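Local coordinates for restriction endonuclease R.BpuJI (Bacillus pumilus, PDB 2VLA), which binds its cognate DNA sequence through an N-terminal recognition domain, the part described here, and as a whole enzyme probably cleaves DNA as an endonuclease, at residues Q8-T12 with E127-I133; L145-D149 with V230-Y234; P89-T93 with Y276-V280. One frame throughout, in Å; residues are numbered along the deposited sequence. Where two conformers were deposited one is given.

Contact 1: Q8-T12 with E127-I133; sequences QFRCT and EKVGAKI. With nucleotides of chain B.
The Schellman motif that ends helix 122-130 packs A131 and I133, with K128 of the last turn, against F9 and C11 of segment 8-12, a segment of the recognition domain that also reaches the DNA through R10. The turn, with K132 at positive phi, brings I133 back toward the phenyl group of F9. A chi1 of -178° carries the F9 ring beside its own carbonyl carbon and out toward the helix end. The methyl CB of A131 comes in obliquely, 3.7 Å from F9 CE2, while K128 CG lies near the ring plane at the edge. I133 CD1 also approaches this ring, but the modelled spacing is too short to be trusted.

K128 shows how a lysine can serve both apolar and polar neighbours. Its chain runs extended beyond CG, passing C11 so that CE rests 3.6 Å from C11 SG. The ammonium NZ then gives a hydrogen bond to T12 O at 3.0 Å, arriving in the carbonyl plane on a lone pair, with a C=O...N angle of 137°. D120 supplies a salt bridge to the same NZ, so the ammonium is gripped by a carboxylate and a carbonyl.

R10 is carried toward the nucleic acid. From a chain extended between CG and NE, its NH1 donates to OP2 of DC7 of chain B at 2.9 Å, a nearly straight bond (171°) made at the edge of the guanidinium. T12 CG2 lies 3.2 Å above the plane of that group, offset toward the rim, and the NE of R10 is bonded to Y205 O, which limits its swing.

Among the neighbours, L168 of helix 168-171 touches F9, L171 touches C11 and I133, F115 packs on C11 and I133, and H209 of helix 203-219 borders R10 and T12.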
ATOM      1  N   GLN A   8     -19.825  -2.188  -0.206  1.00 12.95           N
ATOM      2  CA  GLN A   8     -18.572  -2.046  -0.915  1.00 12.87           C
ATOM      3  C   GLN A   8     -18.040  -0.633  -0.769  1.00 13.97           C
ATOM      4  O   GLN A   8     -18.804   0.311  -0.620  1.00 14.63           O
ATOM      5  CB  GLN A   8     -18.779  -2.378  -2.413  1.00 14.30           C
ATOM      6  CG  GLN A   8     -19.053  -3.849  -2.702  1.00 13.61           C
ATOM      7  CD  GLN A   8     -17.772  -4.690  -2.722  1.00 12.97           C
ATOM      8  OE1 GLN A   8     -16.921  -4.509  -3.580  1.00 13.65           O
ATOM      9  NE2 GLN A   8     -17.643  -5.617  -1.760  1.00 13.50           N
ATOM     10  N   PHE A   9     -16.715  -0.488  -0.829  1.00 11.44           N
ATOM     11  CA  PHE A   9     -16.087   0.809  -0.611  1.00 11.90           C
ATOM     12  C   PHE A   9     -14.753   0.871  -1.309  1.00 11.13           C
ATOM     13  O   PHE A   9     -13.854   0.107  -0.995  1.00 12.48           O
ATOM     14  CB  PHE A   9     -15.913   1.060   0.908  1.00 12.84           C
ATOM     15  CG  PHE A   9     -15.313   2.419   1.247  1.00 15.88           C
ATOM     16  CD1 PHE A   9     -13.947   2.597   1.269  1.00 18.12           C
ATOM     17  CD2 PHE A   9     -16.125   3.495   1.540  1.00 17.59           C
ATOM     18  CE1 PHE A   9     -13.396   3.830   1.567  1.00 19.85           C
ATOM     19  CE2 PHE A   9     -15.585   4.724   1.848  1.00 18.21           C
ATOM     20  CZ  PHE A   9     -14.217   4.893   1.852  1.00 18.32           C
ATOM     21  N   ARG A  10     -14.647   1.758  -2.299  1.00 12.05           N
ATOM     22  CA  ARG A  10     -13.405   1.932  -3.037  1.00 10.56           C
ATOM     23  C   ARG A  10     -12.387   2.646  -2.170  1.00 11.03           C
ATOM     24  O   ARG A  10     -12.627   3.768  -1.702  1.00 12.60           O
ATOM     25  CB  ARG A  10     -13.670   2.710  -4.331  1.00 12.01           C
ATOM     26  CG  ARG A  10     -12.431   2.901  -5.199  1.00 11.59           C
ATOM     27  CD  ARG A  10     -12.757   3.506  -6.532  1.00 11.97           C
ATOM     28  NE  ARG A  10     -11.590   3.548  -7.397  1.00 11.05           N
ATOM     29  CZ  ARG A  10     -10.778   4.590  -7.557  1.00 11.93           C
ATOM     30  NH1 ARG A  10     -10.971   5.709  -6.903  1.00 11.16           N
ATOM     31  NH2 ARG A  10      -9.761   4.518  -8.417  1.00 11.53           N
ATOM     32  N   CYS A  11     -11.258   1.989  -1.951  1.00 11.04           N
ATOM     33  CA  CYS A  11     -10.256   2.455  -1.027  1.00 10.70           C
ATOM     34  C   CYS A  11      -8.877   2.343  -1.690  1.00 11.15           C
ATOM     35  O   CYS A  11      -8.272   1.286  -1.708  1.00 10.98           O
ATOM     36  CB  CYS A  11     -10.322   1.639   0.306  1.00 11.09           C
ATOM     37  SG  CYS A  11      -9.306   2.229   1.614  1.00 16.03           S
ATOM     38  N   THR A  12      -8.435   3.436  -2.282  1.00 10.64           N
ATOM     39  CA  THR A  12      -7.298   3.359  -3.181  1.00 10.54           C
ATOM     40  C   THR A  12      -5.969   3.437  -2.467  1.00 10.35           C
ATOM     41  O   THR A  12      -5.889   3.848  -1.249  1.00 10.73           O
ATOM     42  CB  THR A  12      -7.315   4.473  -4.254  1.00 14.46           C
ATOM     43  OG1 THR A  12      -7.260   5.743  -3.628  1.00 15.50           O
ATOM     44  CG2 THR A  12      -8.548   4.389  -5.109  1.00 15.24           C
ATOM     45  N   GLU A 127     -12.875  11.125   3.860  0.50 16.13           N
ATOM     46  CA  GLU A 127     -13.836  10.092   3.458  0.50 17.11           C
ATOM     47  C   GLU A 127     -13.577   8.772   4.209  0.50 16.00           C
ATOM     48  O   GLU A 127     -14.503   8.144   4.715  0.50 18.69           O
ATOM     49  CB  GLU A 127     -13.778   9.856   1.947  0.50 18.66           C
ATOM     50  CG  GLU A 127     -14.441  10.955   1.110  0.50 19.37           C
ATOM     51  CD  GLU A 127     -14.250  10.757  -0.385  0.50 25.94           C
ATOM     52  OE1 GLU A 127     -13.899   9.635  -0.796  0.50 27.35           O
ATOM     53  OE2 GLU A 127     -14.463  11.727  -1.149  0.50 27.38           O
ATOM     54  N   LYS A 128     -12.316   8.363   4.277  1.00 15.88           N
ATOM     55  CA  LYS A 128     -11.977   7.089   4.879  1.00 14.96           C
ATOM     56  C   LYS A 128     -12.187   7.129   6.392  1.00 15.25           C
ATOM     57  O   LYS A 128     -12.739   6.211   6.968  1.00 15.56           O
ATOM     58  CB  LYS A 128     -10.546   6.691   4.515  1.00 15.34           C
ATOM     59  CG  LYS A 128     -10.417   6.329   3.054  1.00 14.92           C
ATOM     60  CD  LYS A 128      -9.004   5.973   2.639  1.00 16.41           C
ATOM     61  CE  LYS A 128      -8.925   5.811   1.114  1.00 21.24           C
ATOM     62  NZ  LYS A 128      -7.570   5.499   0.637  1.00 23.95           N
ATOM     63  N   VAL A 129     -11.807   8.232   7.008  1.00 15.64           N
ATOM     64  CA  VAL A 129     -12.075   8.435   8.420  1.00 16.87           C
ATOM     65  C   VAL A 129     -13.598   8.487   8.677  1.00 18.30           C
ATOM     66  O   VAL A 129     -14.109   7.889   9.658  1.00 17.49           O
ATOM     67  CB  VAL A 129     -11.393   9.714   8.927  1.00 18.01           C
ATOM     68  CG1 VAL A 129     -11.979  10.153  10.258  1.00 20.72           C
ATOM     69  CG2 VAL A 129      -9.871   9.499   9.034  1.00 19.17           C
ATOM     70  N   GLY A 130     -14.332   9.149   7.790  1.00 17.23           N
ATOM     71  CA  GLY A 130     -15.802   9.245   7.939  1.00 17.95           C
ATOM     72  C   GLY A 130     -16.467   7.876   7.862  1.00 18.94           C
ATOM     73  O   GLY A 130     -17.503   7.640   8.482  1.00 20.54           O
ATOM     74  N   ALA A 131     -15.847   6.967   7.114  1.00 17.61           N
ATOM     75  CA  ALA A 131     -16.361   5.612   6.939  1.00 16.55           C
ATOM     76  C   ALA A 131     -15.867   4.645   8.049  1.00 16.29           C
ATOM     77  O   ALA A 131     -16.195   3.463   8.036  1.00 17.20           O
ATOM     78  CB  ALA A 131     -15.965   5.078   5.542  1.00 18.05           C
ATOM     79  N   LYS A 132     -15.059   5.164   8.976  1.00 14.26           N
ATOM     80  CA  LYS A 132     -14.544   4.379  10.086  1.00 16.72           C
ATOM     81  C   LYS A 132     -13.647   3.246   9.612  1.00 14.64           C
ATOM     82  O   LYS A 132     -13.604   2.194  10.193  1.00 14.01           O
ATOM     83  CB  LYS A 132     -15.692   3.831  10.909  1.00 19.35           C
ATOM     84  CG  LYS A 132     -16.591   4.936  11.520  1.00 23.66           C
ATOM     85  N   ILE A 133     -12.909   3.481   8.549  0.50 13.99           N
ATOM     86  CA  ILE A 133     -11.987   2.479   8.077  0.50 13.14           C
ATOM     87  C   ILE A 133     -10.769   2.417   9.016  0.50 15.08           C
ATOM     88  O   ILE A 133     -10.277   3.448   9.484  0.50 14.67           O
ATOM     89  CB  ILE A 133     -11.581   2.751   6.620  0.50 11.52           C
ATOM     90  CG1 ILE A 133     -12.782   2.496   5.683  0.50 13.82           C
ATOM     91  CG2 ILE A 133     -10.401   1.870   6.218  0.50 13.50           C
ATOM     92  CD1 ILE A 133     -12.540   2.877   4.197  0.50 17.48           C
TER
ATOM     93  P    DC B   7      -9.820   9.341  -7.867  1.00 13.70           P
ATOM     94  OP1  DC B   7     -11.214   9.776  -7.677  1.00 16.27           O
ATOM     95  OP2  DC B   7      -9.358   8.132  -7.162  1.00 13.71           O
ATOM     96  O5'  DC B   7      -9.480   9.126  -9.418  1.00 12.80           O
ATOM     97  C5'  DC B   7      -9.865  10.109 -10.373  1.00 13.22           C
ATOM     98  C4'  DC B   7      -9.325   9.757 -11.751  1.00 13.08           C
ATOM     99  O4'  DC B   7      -7.872   9.895 -11.764  1.00 12.60           O
ATOM    100  C3'  DC B   7      -9.577   8.314 -12.208  1.00 12.36           C
ATOM    101  O3'  DC B   7      -9.934   8.326 -13.574  1.00 13.29           O
ATOM    102  C2'  DC B   7      -8.219   7.647 -12.077  1.00 12.53           C
ATOM    103  C1'  DC B   7      -7.329   8.787 -12.468  1.00 13.21           C
ATOM    104  N1   DC B   7      -5.899   8.712 -12.118  1.00 12.37           N
ATOM    105  C2   DC B   7      -4.976   9.278 -12.990  1.00 11.75           C
ATOM    106  O2   DC B   7      -5.385   9.747 -14.061  1.00 12.83           O
ATOM    107  N3   DC B   7      -3.665   9.260 -12.673  1.00 11.34           N
ATOM    108  C4   DC B   7      -3.290   8.776 -11.482  1.00  9.43           C
ATOM    109  N4   DC B   7      -2.001   8.780 -11.173  1.00 10.34           N
ATOM    110  C5   DC B   7      -4.223   8.206 -10.579  1.00 10.26           C
ATOM    111  C6   DC B   7      -5.500   8.188 -10.931  1.00 10.73           C
TER

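Contact 2: L145-D149 with V230-Y234; sequences LLTAD and VKLNY
L232 sits at the apolar centre, its isobutyl group set against two consecutive leucines of helix 137-150. L232 CG lies 3.8 Å from L145 CB, and L232 CD1 reaches L146 CD2 at 3.6 Å, those two side chains crossing at about a right angle. Farther back along the strand, L145 lays CD1 4.0 Å from V230 CG1 and turns its other methyl, CD2, toward V230 O. The helix passes almost perpendicular to the strand (87°), with the axes of the short segments 8.9 Å apart. I223 of the partner strand 223-225 touches L145, V230 and L232, and I240 of helix 237-244 touches L232. A helix laid across a two-stranded hairpin is consistent with the wing of a winged helix-turn-helix unit.

Toward the rim, L146 CD2 approaches the Y234 ring obliquely beside the hydroxyl. D149 CG lies beside its backbone N (chi1 -79°), which puts OD2 at the edge of the Y234 ring, near its plane. There the Y234 OH donates to D149 OD2 in a short bond of 2.5 Å, received on the anti lone pair with the carboxylate and ring planes 33° apart. The same oxygen accepts a second hydrogen bond, from a water at 2.7 Å, which in turn accepts from L232 N at 2.8 Å. Without the carboxylate, as with an alanine here, the Y234 hydroxyl would probably lose its acceptor and the water bridge to L232 N one of its ends.

The chemistry is thus two-layered: leucine and valine methyls make the apolar side of the contact, while one carboxylate oxygen, gripped by hydroxyl and water, ties the helix to the strand and to the residues following it.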
ATOM      1  N   LEU A 145      -5.326 -15.619   3.310  1.00 10.67           N
ATOM      2  CA  LEU A 145      -4.714 -16.647   2.459  1.00 10.29           C
ATOM      3  C   LEU A 145      -4.325 -17.895   3.274  1.00 11.23           C
ATOM      4  O   LEU A 145      -4.511 -19.032   2.808  1.00 11.47           O
ATOM      5  CB  LEU A 145      -3.495 -16.070   1.728  1.00 11.38           C
ATOM      6  CG  LEU A 145      -3.818 -15.041   0.632  1.00 11.23           C
ATOM      7  CD1 LEU A 145      -2.541 -14.374   0.173  1.00 13.06           C
ATOM      8  CD2 LEU A 145      -4.552 -15.690  -0.547  1.00 14.22           C
ATOM      9  N   LEU A 146      -3.785 -17.690   4.485  1.00 11.95           N
ATOM     10  CA  LEU A 146      -3.461 -18.830   5.365  1.00 11.30           C
ATOM     11  C   LEU A 146      -4.723 -19.610   5.684  1.00 11.77           C
ATOM     12  O   LEU A 146      -4.741 -20.832   5.635  1.00 13.08           O
ATOM     13  CB  LEU A 146      -2.813 -18.363   6.669  1.00 11.70           C
ATOM     14  CG  LEU A 146      -1.349 -17.935   6.575  1.00 15.48           C
ATOM     15  CD1 LEU A 146      -0.973 -17.199   7.836  1.00 16.98           C
ATOM     16  CD2 LEU A 146      -0.417 -19.124   6.347  1.00 15.87           C
ATOM     17  N   THR A 147      -5.776 -18.879   6.033  1.00 11.93           N
ATOM     18  CA  THR A 147      -7.046 -19.488   6.412  1.00 12.04           C
ATOM     19  C   THR A 147      -7.695 -20.221   5.228  1.00 12.67           C
ATOM     20  O   THR A 147      -8.236 -21.309   5.385  1.00 12.97           O
ATOM     21  CB  THR A 147      -7.996 -18.440   7.012  1.00 12.45           C
ATOM     22  OG1 THR A 147      -7.360 -17.834   8.133  1.00 14.82           O
ATOM     23  CG2 THR A 147      -9.346 -19.064   7.465  1.00 14.89           C
ATOM     24  N   ALA A 148      -7.552 -19.666   4.014  1.00 11.67           N
ATOM     25  CA  ALA A 148      -7.997 -20.372   2.807  1.00 12.26           C
ATOM     26  C   ALA A 148      -7.271 -21.720   2.669  1.00 12.34           C
ATOM     27  O   ALA A 148      -7.900 -22.762   2.510  1.00 13.32           O
ATOM     28  CB  ALA A 148      -7.774 -19.491   1.564  1.00 13.38           C
ATOM     29  N   ASP A 149      -5.948 -21.707   2.787  1.00 13.38           N
ATOM     30  CA  ASP A 149      -5.185 -22.954   2.686  1.00 13.84           C
ATOM     31  C   ASP A 149      -5.606 -23.953   3.775  1.00 13.88           C
ATOM     32  O   ASP A 149      -5.721 -25.147   3.522  1.00 15.25           O
ATOM     33  CB  ASP A 149      -3.684 -22.686   2.785  1.00 13.93           C
ATOM     34  CG  ASP A 149      -3.095 -22.180   1.502  1.00 19.25           C
ATOM     35  OD1 ASP A 149      -3.784 -22.255   0.454  1.00 19.34           O
ATOM     36  OD2 ASP A 149      -1.929 -21.722   1.519  1.00 19.56           O
ATOM     37  N   VAL A 230      -4.199 -16.313  -6.328  1.00 12.34           N
ATOM     38  CA  VAL A 230      -3.175 -15.712  -5.510  1.00 13.91           C
ATOM     39  C   VAL A 230      -2.758 -16.742  -4.474  1.00 13.20           C
ATOM     40  O   VAL A 230      -3.596 -17.204  -3.696  1.00 15.86           O
ATOM     41  CB  VAL A 230      -3.731 -14.472  -4.788  1.00 14.61           C
ATOM     42  CG1 VAL A 230      -2.692 -13.912  -3.799  1.00 17.82           C
ATOM     43  CG2 VAL A 230      -4.177 -13.406  -5.802  1.00 17.26           C
ATOM     44  N   LYS A 231      -1.481 -17.116  -4.464  1.00 13.52           N
ATOM     45  CA  LYS A 231      -0.984 -18.181  -3.570  1.00 15.48           C
ATOM     46  C   LYS A 231       0.187 -17.716  -2.716  1.00 15.08           C
ATOM     47  O   LYS A 231       1.007 -16.938  -3.162  1.00 16.35           O
ATOM     48  CB  LYS A 231      -0.551 -19.391  -4.392  1.00 17.50           C
ATOM     49  CG  LYS A 231      -1.690 -20.045  -5.167  1.00 21.24           C
ATOM     50  CD  LYS A 231      -1.177 -21.103  -6.127  1.00 27.43           C
ATOM     51  CE  LYS A 231      -0.637 -22.310  -5.381  1.00 32.16           C
ATOM     52  NZ  LYS A 231      -0.219 -23.392  -6.309  1.00 35.48           N
ATOM     53  N   LEU A 232       0.235 -18.179  -1.461  1.00 13.61           N
ATOM     54  CA  LEU A 232       1.370 -17.928  -0.613  1.00 13.11           C
ATOM     55  C   LEU A 232       2.621 -18.626  -1.107  1.00 14.07           C
ATOM     56  O   LEU A 232       2.561 -19.729  -1.616  1.00 15.97           O
ATOM     57  CB  LEU A 232       1.077 -18.368   0.838  1.00 12.49           C
ATOM     58  CG  LEU A 232      -0.008 -17.566   1.558  1.00 13.09           C
ATOM     59  CD1 LEU A 232      -0.518 -18.318   2.810  1.00 16.66           C
ATOM     60  CD2 LEU A 232       0.480 -16.170   1.977  1.00 13.55           C
ATOM     61  N   ASN A 233       3.750 -17.981  -0.884  1.00 13.66           N
ATOM     62  CA  ASN A 233       5.055 -18.584  -1.088  1.00 15.01           C
ATOM     63  C   ASN A 233       5.633 -19.127   0.225  1.00 13.69           C
ATOM     64  O   ASN A 233       6.251 -18.390   1.005  1.00 14.83           O
ATOM     65  CB  ASN A 233       6.012 -17.555  -1.673  1.00 14.94           C
ATOM     66  CG  ASN A 233       7.413 -18.085  -1.794  1.00 17.26           C
ATOM     67  OD1 ASN A 233       7.627 -19.301  -1.825  1.00 19.17           O
ATOM     68  ND2 ASN A 233       8.379 -17.193  -1.794  1.00 17.87           N
ATOM     69  N   TYR A 234       5.434 -20.410   0.479  1.00 16.23           N
ATOM     70  CA  TYR A 234       5.770 -20.963   1.797  1.00 17.18           C
ATOM     71  C   TYR A 234       7.288 -21.084   2.028  1.00 16.27           C
ATOM     72  O   TYR A 234       7.719 -21.374   3.129  1.00 19.42           O
ATOM     73  CB  TYR A 234       5.066 -22.307   2.020  1.00 17.78           C
ATOM     74  CG  TYR A 234       3.600 -22.152   2.399  1.00 15.29           C
ATOM     75  CD1 TYR A 234       3.237 -21.872   3.700  1.00 16.65           C
ATOM     76  CD2 TYR A 234       2.592 -22.239   1.440  1.00 19.82           C
ATOM     77  CE1 TYR A 234       1.916 -21.717   4.062  1.00 16.51           C
ATOM     78  CE2 TYR A 234       1.262 -22.069   1.782  1.00 18.01           C
ATOM     79  CZ  TYR A 234       0.931 -21.832   3.121  1.00 17.04           C
ATOM     80  OH  TYR A 234      -0.385 -21.666   3.522  1.00 16.83           O
TER
HETATM   81  O   HOH W   1      -1.773 -19.974  -0.571  1.00 23.00           O

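Contact 3: P89-T93 with Y276-V280; sequences PSGRT and YYSNV
N279 OD1 accepts from G91 N at 2.8 Å, the N-H pointing well at the oxygen (164°) though the donor is tilted from the carbonyl plane. This is the start of helix 91-99, whose N-cap is S90, and the C-terminal end of helix 263-278 lies against it. N279, its CG beside the backbone N, turns its OD1 to G91 N. The next first-turn amide is served by the backbone: R92 N donates to S278 O at 3.0 Å, nearly along the C=O axis. S90 CB packs on S278 CB at 3.6 Å. The cap itself closes locally, T93 N donating to S90 OG at 3.2 Å, and S90 OG is also hydrogen-bonded to G78 O.

Alongside, R92 bends at chi3 and makes a cation-pi contact, its CZ 4.3 Å from the Y277 ring centroid. NH1 stands 3.4 Å above the ring plane, toward the rim, with the guanidinium tilted 66° to the ring. D108 makes a salt bridge to R92 NE and F77 O binds NH1, steadying the cation from outside the pair; L76 O takes the hydroxyl of Y277. A CB on G91 would come within about 3.2 Å of V280 N and N279 CA.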
ATOM      1  N   PRO A  89      17.019  11.545   3.649  1.00 17.12           N
ATOM      2  CA  PRO A  89      16.688  10.159   3.311  1.00 17.22           C
ATOM      3  C   PRO A  89      15.971   9.481   4.458  1.00 16.06           C
ATOM      4  O   PRO A  89      16.305   9.722   5.601  1.00 17.47           O
ATOM      5  CB  PRO A  89      18.056   9.506   3.083  1.00 18.91           C
ATOM      6  CG  PRO A  89      19.040  10.642   3.014  1.00 22.52           C
ATOM      7  CD  PRO A  89      18.468  11.743   3.808  1.00 19.82           C
ATOM      8  N   SER A  90      14.985   8.651   4.165  1.00 14.25           N
ATOM      9  CA  SER A  90      14.254   7.953   5.237  1.00 15.10           C
ATOM     10  C   SER A  90      15.017   6.747   5.745  1.00 15.37           C
ATOM     11  O   SER A  90      15.976   6.293   5.120  1.00 14.96           O
ATOM     12  CB  SER A  90      12.903   7.491   4.744  1.00 13.80           C
ATOM     13  OG  SER A  90      13.067   6.478   3.768  1.00 13.04           O
ATOM     14  N   GLY A  91      14.557   6.203   6.866  1.00 15.42           N
ATOM     15  CA  GLY A  91      15.081   4.934   7.381  1.00 13.59           C
ATOM     16  C   GLY A  91      14.990   3.811   6.342  1.00 12.79           C
ATOM     17  O   GLY A  91      15.889   2.975   6.242  1.00 14.09           O
ATOM     18  N   ARG A  92      13.884   3.754   5.611  1.00 13.02           N
ATOM     19  CA  ARG A  92      13.706   2.689   4.641  1.00 11.98           C
ATOM     20  C   ARG A  92      14.732   2.802   3.525  1.00 11.32           C
ATOM     21  O   ARG A  92      15.336   1.794   3.107  1.00 13.01           O
ATOM     22  CB  ARG A  92      12.295   2.714   4.056  1.00 11.20           C
ATOM     23  CG  ARG A  92      11.999   1.516   3.185  1.00 12.50           C
ATOM     24  CD  ARG A  92      10.577   1.500   2.663  1.00 12.04           C
ATOM     25  NE  ARG A  92       9.621   1.221   3.736  1.00 13.01           N
ATOM     26  CZ  ARG A  92       8.547   1.963   4.010  1.00 13.26           C
ATOM     27  NH1 ARG A  92       8.289   3.056   3.307  1.00 16.45           N
ATOM     28  NH2 ARG A  92       7.737   1.615   4.991  1.00 18.24           N
ATOM     29  N   THR A  93      14.980   4.025   3.083  1.00 11.72           N
ATOM     30  CA  THR A  93      16.010   4.261   2.075  1.00 11.65           C
ATOM     31  C   THR A  93      17.386   3.899   2.620  1.00 13.65           C
ATOM     32  O   THR A  93      18.164   3.211   1.945  1.00 13.34           O
ATOM     33  CB  THR A  93      16.002   5.713   1.611  1.00 12.97           C
ATOM     34  OG1 THR A  93      14.801   5.960   0.903  1.00 12.78           O
ATOM     35  CG2 THR A  93      17.214   6.026   0.675  1.00 14.37           C
ATOM     36  N   TYR A 276       6.085   7.936  10.792  1.00 14.34           N
ATOM     37  CA  TYR A 276       5.703   6.559  11.069  1.00 14.10           C
ATOM     38  C   TYR A 276       6.081   5.626   9.907  1.00 14.34           C
ATOM     39  O   TYR A 276       6.683   4.568  10.102  1.00 15.53           O
ATOM     40  CB  TYR A 276       4.194   6.463  11.347  1.00 13.91           C
ATOM     41  CG  TYR A 276       3.657   5.094  11.125  1.00 13.72           C
ATOM     42  CD1 TYR A 276       3.912   4.074  12.018  1.00 16.26           C
ATOM     43  CD2 TYR A 276       2.926   4.801   9.994  1.00 14.03           C
ATOM     44  CE1 TYR A 276       3.464   2.793  11.769  1.00 15.28           C
ATOM     45  CE2 TYR A 276       2.490   3.544   9.735  1.00 14.84           C
ATOM     46  CZ  TYR A 276       2.766   2.534  10.595  1.00 14.00           C
ATOM     47  OH  TYR A 276       2.328   1.265  10.325  1.00 15.25           O
ATOM     48  N   TYR A 277       5.714   6.021   8.706  1.00 13.58           N
ATOM     49  CA  TYR A 277       5.757   5.116   7.540  1.00 12.40           C
ATOM     50  C   TYR A 277       7.150   4.942   6.981  1.00 14.18           C
ATOM     51  O   TYR A 277       7.500   3.864   6.533  1.00 15.70           O
ATOM     52  CB  TYR A 277       4.832   5.636   6.456  1.00 11.67           C
ATOM     53  CG  TYR A 277       4.778   4.746   5.211  1.00 11.81           C
ATOM     54  CD1 TYR A 277       4.193   3.496   5.263  1.00 12.52           C
ATOM     55  CD2 TYR A 277       5.252   5.191   3.989  1.00 11.01           C
ATOM     56  CE1 TYR A 277       4.118   2.698   4.168  1.00 10.94           C
ATOM     57  CE2 TYR A 277       5.150   4.410   2.883  1.00 11.61           C
ATOM     58  CZ  TYR A 277       4.590   3.162   2.978  1.00 10.80           C
ATOM     59  OH  TYR A 277       4.493   2.369   1.845  1.00 12.06           O
ATOM     60  N   SER A 278       7.948   6.008   7.022  0.70 13.43           N
ATOM     61  CA  SER A 278       9.220   6.028   6.307  0.70 13.93           C
ATOM     62  C   SER A 278      10.424   5.640   7.174  0.70 14.80           C
ATOM     63  O   SER A 278      11.452   5.209   6.648  0.70 15.08           O
ATOM     64  CB  SER A 278       9.458   7.404   5.722  0.70 14.98           C
ATOM     65  OG  SER A 278       9.893   8.319   6.709  0.70 16.78           O
ATOM     66  N   ASN A 279      10.283   5.787   8.499  1.00 17.22           N
ATOM     67  CA  ASN A 279      11.439   5.808   9.422  1.00 22.08           C
ATOM     68  C   ASN A 279      11.298   4.772  10.515  1.00 24.68           C
ATOM     69  O   ASN A 279      10.238   4.238  10.721  1.00 24.88           O
ATOM     70  CB  ASN A 279      11.578   7.197  10.092  1.00 25.59           C
ATOM     71  CG  ASN A 279      12.110   8.263   9.140  1.00 22.83           C
ATOM     72  OD1 ASN A 279      12.716   7.949   8.133  1.00 19.51           O
ATOM     73  ND2 ASN A 279      11.852   9.536   9.457  1.00 29.86           N
ATOM     74  N   VAL A 280      12.390   4.511  11.229  1.00 28.83           N
ATOM     75  CA  VAL A 280      12.390   3.473  12.266  1.00 30.26           C
ATOM     76  C   VAL A 280      11.925   4.029  13.612  1.00 33.52           C
ATOM     77  O   VAL A 280      12.355   5.104  14.028  1.00 38.24           O
ATOM     78  CB  VAL A 280      13.782   2.864  12.431  1.00 30.31           C
ATOM     79  CG1 VAL A 280      13.762   1.760  13.471  1.00 35.49           C
ATOM     80  CG2 VAL A 280      14.297   2.341  11.081  1.00 36.63           C
TER

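The three contacts illustrate how a largely helical DNA-recognition domain is tied together at well-separated points. Contact 1 is the one that includes the nucleic acid; contacts 2 and 3 stay about 10 and 11 Å from it at their nearest atoms. Centre to centre, contacts 1 and 2 are 26 Å apart, as are contacts 1 and 3, and contacts 2 and 3 lie 29 Å apart. Contacts 1 and 2 come in series along the chain, whereas contacts 1 and 3 interleave and contact 3 brackets contact 2. The pocket of the bound polyether includes Q134, just beyond I133 of contact 1, and Q172, whose NE2 bonds A131 O. A sodium ion lies about 11 Å from the I133 side chain.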